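Local coordinates for Rep protein (Adeno-associated virus - 5, PDB 1M55) that probably nicks DNA at the viral origin during rolling-circle-type replication, as the endonuclease domain of the Rep protein, at residues R58-R61 and V62-E66; G98-S101 and M102-G105. All coordinates share one frame; numbering follows the deposited sequence.

Contact 1: residues R58-R61 and V62-E66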
ATOM      1  N   ARG A  58      -2.686   7.044   5.797  1.00  5.93           N
ATOM      2  CA  ARG A  58      -2.387   6.903   7.214  1.00  5.84           C
ATOM      3  C   ARG A  58      -1.916   5.479   7.489  1.00  6.01           C
ATOM      4  O   ARG A  58      -0.950   5.269   8.230  1.00  7.19           O
ATOM      5  CB  ARG A  58      -3.599   7.252   8.077  1.00  6.30           C
ATOM      6  CG  ARG A  58      -3.304   7.300   9.580  1.00  7.65           C
ATOM      7  CD  ARG A  58      -2.169   8.274   9.921  1.00  8.77           C
ATOM      8  NE  ARG A  58      -2.403   9.613   9.386  1.00  7.98           N
ATOM      9  CZ  ARG A  58      -3.189  10.525   9.947  1.00  9.07           C
ATOM     10  NH1 ARG A  58      -3.823  10.261  11.086  1.00  8.80           N
ATOM     11  NH2 ARG A  58      -3.383  11.690   9.341  1.00  8.68           N
ATOM     12  N   ILE A  59      -2.577   4.500   6.874  1.00  6.06           N
ATOM     13  CA  ILE A  59      -2.188   3.102   7.042  1.00  5.85           C
ATOM     14  C   ILE A  59      -0.753   2.929   6.543  1.00  6.11           C
ATOM     15  O   ILE A  59       0.084   2.334   7.227  1.00  6.84           O
ATOM     16  CB  ILE A  59      -3.117   2.152   6.241  1.00  5.94           C
ATOM     17  CG1 ILE A  59      -4.497   2.088   6.891  1.00  6.94           C
ATOM     18  CG2 ILE A  59      -2.510   0.746   6.150  1.00  6.25           C
ATOM     19  CD1 ILE A  59      -5.494   1.244   6.107  1.00  9.09           C
ATOM     20  N   ARG A  60      -0.475   3.457   5.354  1.00  6.04           N
ATOM     21  CA  ARG A  60       0.852   3.360   4.762  1.00  7.15           C
ATOM     22  C   ARG A  60       1.938   3.904   5.686  1.00  7.23           C
ATOM     23  O   ARG A  60       2.936   3.224   5.948  1.00  7.77           O
ATOM     24  CB  ARG A  60       0.901   4.110   3.429  1.00  8.88           C
ATOM     25  CG  ARG A  60       2.285   4.148   2.829  1.00 13.09           C
ATOM     26  CD  ARG A  60       2.372   5.135   1.700  1.00 13.58           C
ATOM     27  NE  ARG A  60       2.237   6.530   2.124  1.00 12.25           N
ATOM     28  CZ  ARG A  60       3.264   7.338   2.377  1.00 11.09           C
ATOM     29  NH1 ARG A  60       4.514   6.893   2.275  1.00 11.19           N
ATOM     30  NH2 ARG A  60       3.046   8.621   2.628  1.00 12.04           N
ATOM     31  N   ARG A  61       1.749   5.126   6.181  1.00  6.32           N
ATOM     32  CA  ARG A  61       2.745   5.726   7.064  1.00  5.58           C
ATOM     33  C   ARG A  61       2.915   4.950   8.369  1.00  6.06           C
ATOM     34  O   ARG A  61       4.037   4.659   8.779  1.00  6.73           O
ATOM     35  CB  ARG A  61       2.410   7.190   7.341  1.00  6.74           C
ATOM     36  CG  ARG A  61       2.489   8.076   6.104  1.00  7.03           C
ATOM     37  CD  ARG A  61       2.083   9.503   6.440  1.00  8.38           C
ATOM     38  NE  ARG A  61       2.017  10.365   5.262  1.00  7.88           N
ATOM     39  CZ  ARG A  61       3.046  11.045   4.767  1.00 10.25           C
ATOM     40  NH1 ARG A  61       4.239  10.968   5.339  1.00 10.91           N
ATOM     41  NH2 ARG A  61       2.873  11.831   3.715  1.00 12.93           N
ATOM     42  N   VAL A  62       1.810   4.596   9.018  1.00  6.58           N
ATOM     43  CA  VAL A  62       1.894   3.849  10.270  1.00  6.90           C
ATOM     44  C   VAL A  62       2.598   2.503  10.044  1.00  7.59           C
ATOM     45  O   VAL A  62       3.452   2.092  10.843  1.00  7.89           O
ATOM     46  CB  VAL A  62       0.499   3.637  10.904  1.00  7.26           C
ATOM     47  CG1 VAL A  62       0.591   2.670  12.083  1.00  7.55           C
ATOM     48  CG2 VAL A  62      -0.064   4.983  11.370  1.00  7.33           C
ATOM     49  N   PHE A  63       2.278   1.856   8.928  1.00  7.41           N
ATOM     50  CA  PHE A  63       2.872   0.573   8.572  1.00  7.24           C
ATOM     51  C   PHE A  63       4.382   0.735   8.413  1.00  7.50           C
ATOM     52  O   PHE A  63       5.159  -0.000   9.023  1.00  7.90           O
ATOM     53  CB  PHE A  63       2.261   0.066   7.254  1.00  7.76           C
ATOM     54  CG  PHE A  63       2.737  -1.305   6.839  1.00  8.75           C
ATOM     55  CD1 PHE A  63       1.902  -2.410   6.972  1.00 10.09           C
ATOM     56  CD2 PHE A  63       4.011  -1.492   6.307  1.00  9.30           C
ATOM     57  CE1 PHE A  63       2.332  -3.682   6.583  1.00 10.73           C
ATOM     58  CE2 PHE A  63       4.449  -2.757   5.916  1.00 10.09           C
ATOM     59  CZ  PHE A  63       3.606  -3.852   6.055  1.00 10.36           C
ATOM     60  N   LEU A  64       4.792   1.702   7.599  1.00  7.48           N
ATOM     61  CA  LEU A  64       6.210   1.933   7.343  1.00  7.85           C
ATOM     62  C   LEU A  64       7.014   2.310   8.575  1.00  8.55           C
ATOM     63  O   LEU A  64       8.129   1.826   8.757  1.00  8.83           O
ATOM     64  CB  LEU A  64       6.400   2.983   6.244  1.00  7.94           C
ATOM     65  CG  LEU A  64       5.910   2.539   4.859  1.00  8.68           C
ATOM     66  CD1 LEU A  64       5.929   3.709   3.888  1.00  8.50           C
ATOM     67  CD2 LEU A  64       6.754   1.382   4.345  1.00 10.02           C
ATOM     68  N   TYR A  65       6.452   3.162   9.428  1.00  8.96           N
ATOM     69  CA  TYR A  65       7.153   3.585  10.636  1.00 10.32           C
ATOM     70  C   TYR A  65       7.360   2.395  11.568  1.00 10.04           C
ATOM     71  O   TYR A  65       8.438   2.228  12.145  1.00 10.65           O
ATOM     72  CB  TYR A  65       6.395   4.723  11.335  1.00 12.18           C
ATOM     73  CG  TYR A  65       6.247   5.974  10.480  1.00 13.65           C
ATOM     74  CD1 TYR A  65       5.369   6.999  10.847  1.00 14.61           C
ATOM     75  CD2 TYR A  65       6.941   6.107   9.273  1.00 14.07           C
ATOM     76  CE1 TYR A  65       5.185   8.116  10.028  1.00 15.03           C
ATOM     77  CE2 TYR A  65       6.759   7.217   8.447  1.00 15.81           C
ATOM     78  CZ  TYR A  65       5.880   8.213   8.831  1.00 18.48           C
ATOM     79  OH  TYR A  65       5.685   9.294   7.998  1.00 22.40           O
ATOM     80  N   GLU A  66       6.350   1.537  11.665  1.00  9.42           N
ATOM     81  CA  GLU A  66       6.437   0.354  12.511  1.00 10.36           C
ATOM     82  C   GLU A  66       7.456  -0.615  11.896  1.00 10.85           C
ATOM     83  O   GLU A  66       8.249  -1.233  12.609  1.00 12.14           O
ATOM     84  CB  GLU A  66       5.062  -0.301  12.642  1.00 12.28           C
ATOM     85  CG  GLU A  66       4.862  -1.137  13.903  1.00 19.74           C
ATOM     86  CD  GLU A  66       4.887  -0.321  15.196  1.00 24.78           C
ATOM     87  OE1 GLU A  66       4.768   0.929  15.157  1.00 18.02           O
ATOM     88  OE2 GLU A  66       5.012  -0.948  16.265  1.00 27.46           O
TER
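The four amides from V62 to Y65 donate to the four carbonyls from R58 to R61, each reaching back four residues, so this stretch of helix 50-71 runs as regular alpha-helix with every one of these links made. The bond from F63 N to I59 O, at 2.8 Å, is slightly bent (157°), whereas V62 N meets R58 O at 2.9 Å almost straight (170°). The charged ends of R60 and R61 are paired with D57, one turn earlier: R60 NH2 and R61 NE form salt bridges with its two carboxylate oxygens. The shared carboxylate probably lets the two guanidinium groups lie close, R60 NH2 3.1 Å above the plane of the R61 group, over its centre.

Y65 and R61 run side by side in the same direction, their first torsions nearly equal (chi1 -61° for Y65), which sets each CG beside its own backbone N. The phenol ring thereby covers the R61 carbonyl, with Y65 CG 3.1 Å from R61 O, and its hydroxyl comes to the edge of the guanidinium, Y65 OH lying 3.5 Å from R61 NH1. One step round the helix, L64 CD1 leans on the aliphatic part of R60, 3.8 Å from R60 CG. V62 CG2 packs over the backbone of the preceding turn, 3.3 Å from R58 O, and R58 CD brushes the same methyl more loosely.

I59, F63, L64 and the buried R60 face the sheet, while R58, R61 and Y65 are exposed. D57 and a cation-pi contact with W166 accommodate the buried charge of R60; the one carboxylate would probably offset part of the charge of both arginines and help to orient their guanidinium groups.

Contact 2: residues G98-S101 and M102-G105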
ATOM      1  N   GLY A  98      17.113  -6.722   6.938  1.00 19.60           N
ATOM      2  CA  GLY A  98      16.883  -6.698   8.372  1.00 20.29           C
ATOM      3  C   GLY A  98      15.687  -7.470   8.893  1.00 21.93           C
ATOM      4  O   GLY A  98      15.505  -7.569  10.110  1.00 22.79           O
ATOM      5  N   ILE A  99      14.885  -8.035   7.996  1.00 21.57           N
ATOM      6  CA  ILE A  99      13.695  -8.785   8.399  1.00 21.18           C
ATOM      7  C   ILE A  99      13.757 -10.221   7.877  1.00 20.84           C
ATOM      8  O   ILE A  99      13.666 -10.447   6.669  1.00 20.61           O
ATOM      9  CB  ILE A  99      12.407  -8.123   7.841  1.00 21.19           C
ATOM     10  CG1 ILE A  99      12.418  -6.607   8.085  1.00 20.53           C
ATOM     11  CG2 ILE A  99      11.168  -8.762   8.474  1.00 21.90           C
ATOM     12  CD1 ILE A  99      12.254  -6.201   9.531  1.00 19.11           C
ATOM     13  N   SER A 100      13.935 -11.189   8.770  1.00 21.11           N
ATOM     14  CA  SER A 100      13.991 -12.584   8.348  1.00 21.34           C
ATOM     15  C   SER A 100      12.580 -13.091   8.063  1.00 20.77           C
ATOM     16  O   SER A 100      11.620 -12.716   8.745  1.00 20.21           O
ATOM     17  CB  SER A 100      14.681 -13.459   9.401  1.00 24.17           C
ATOM     18  OG  SER A 100      13.884 -13.627  10.560  1.00 29.50           O
ATOM     19  N   SER A 101      12.462 -13.976   7.081  1.00 21.22           N
ATOM     20  CA  SER A 101      11.170 -14.520   6.691  1.00 22.91           C
ATOM     21  C   SER A 101      10.413 -15.240   7.807  1.00 24.37           C
ATOM     22  O   SER A 101       9.190 -15.120   7.898  1.00 24.55           O
ATOM     23  CB  SER A 101      11.333 -15.442   5.475  1.00 24.54           C
ATOM     24  OG  SER A 101      10.074 -15.831   4.948  1.00 25.21           O
ATOM     25  N   MET A 102      11.122 -15.960   8.674  1.00 26.05           N
ATOM     26  CA  MET A 102      10.460 -16.692   9.754  1.00 27.47           C
ATOM     27  C   MET A 102       9.826 -15.794  10.819  1.00 25.96           C
ATOM     28  O   MET A 102       8.851 -16.182  11.466  1.00 25.62           O
ATOM     29  CB  MET A 102      11.418 -17.701  10.406  1.00 29.43           C
ATOM     30  CG  MET A 102      12.420 -17.110  11.391  1.00 31.82           C
ATOM     31  SD  MET A 102      13.452 -18.380  12.188  1.00 34.32           S
ATOM     32  CE  MET A 102      12.190 -19.577  12.738  1.00 34.25           C
ATOM     33  N   VAL A 103      10.356 -14.584  10.975  1.00 23.24           N
ATOM     34  CA  VAL A 103       9.834 -13.652  11.966  1.00 22.17           C
ATOM     35  C   VAL A 103       8.830 -12.641  11.381  1.00 20.08           C
ATOM     36  O   VAL A 103       8.083 -11.990  12.124  1.00 19.50           O
ATOM     37  CB  VAL A 103      10.992 -12.918  12.692  1.00 22.94           C
ATOM     38  CG1 VAL A 103      11.590 -11.829  11.810  1.00 22.95           C
ATOM     39  CG2 VAL A 103      10.516 -12.363  14.013  1.00 23.61           C
ATOM     40  N   LEU A 104       8.783 -12.548  10.053  1.00 17.41           N
ATOM     41  CA  LEU A 104       7.881 -11.620   9.368  1.00 16.11           C
ATOM     42  C   LEU A 104       6.423 -11.722   9.820  1.00 15.39           C
ATOM     43  O   LEU A 104       5.747 -10.702   9.978  1.00 15.23           O
ATOM     44  CB  LEU A 104       7.969 -11.811   7.848  1.00 15.72           C
ATOM     45  CG  LEU A 104       7.177 -10.833   6.971  1.00 14.20           C
ATOM     46  CD1 LEU A 104       7.694  -9.413   7.147  1.00 12.86           C
ATOM     47  CD2 LEU A 104       7.277 -11.254   5.514  1.00 14.77           C
ATOM     48  N   GLY A 105       5.940 -12.942  10.035  1.00 14.18           N
ATOM     49  CA  GLY A 105       4.566 -13.133  10.466  1.00 14.47           C
ATOM     50  C   GLY A 105       4.271 -12.391  11.758  1.00 15.59           C
ATOM     51  O   GLY A 105       3.277 -11.671  11.861  1.00 15.21           O
TER
HETATM   52  O   HOH W   1       6.714 -15.452   9.018  1.00 24.33           O
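S100 O accepts from both V103 N and L104 N as the chain turns from an extended conformation at S100 into helical angles at S101, leading into helix 101-118. The V103 bond, at 3.2 Å from V103 N to S100 O, approaches from above the carbonyl plane, and the one from L104 N is weak and strongly bent (129°). A second weak link joins L104 N to S101 O. S101 O and G105 N stand 4.5 Å apart, and a water donates to S101 O at 2.7 Å while accepting from G105 N, bridging the widened turn. The three-residue step from V103 N to S100 O and this water mark an irregular, 3-10-like opening turn rather than regular alpha-helix.

The S100 hydroxyl oxygen sits against a methyl, S100 OG lying 3.2 Å from V103 CG1, a tight approach made with chi1 of V103 at 76°, where CG1 lies between its own N and carbonyl carbon. I99 and L104 cross at about a right angle, I99 CG2 touching L104 CD1 at 3.8 Å.

W67 of helix 50-71 touches both I99 and L104, and Y5 of strand 3-10 packs on L104 and S101 and hydrogen-bonds the I99 carbonyl; S101 OG is held by N142.

The two contacts contrast the middle of a helix with its beginning. The centre of contact 1 lies about 9 Å, that of contact 2 about 19 Å, from the centre of the chain, and their nearest atoms are about 7 Å apart, without touching. Each nevertheless mixes buried and exposed residues. The same two helices are involved in both: V62, F63 and E66 of contact 1 touch helix 101-118, whose entry, with the loop before it, is contact 2, and I99 and L104 there touch helix 50-71 in return. Mid-helix, the amide bonds are regular and two arginines turn to D57 outside the contact; at the outlying helix entry there are one ordinary bond, two weak ones and a bridging water, with one buried apolar pair, I99 and L104.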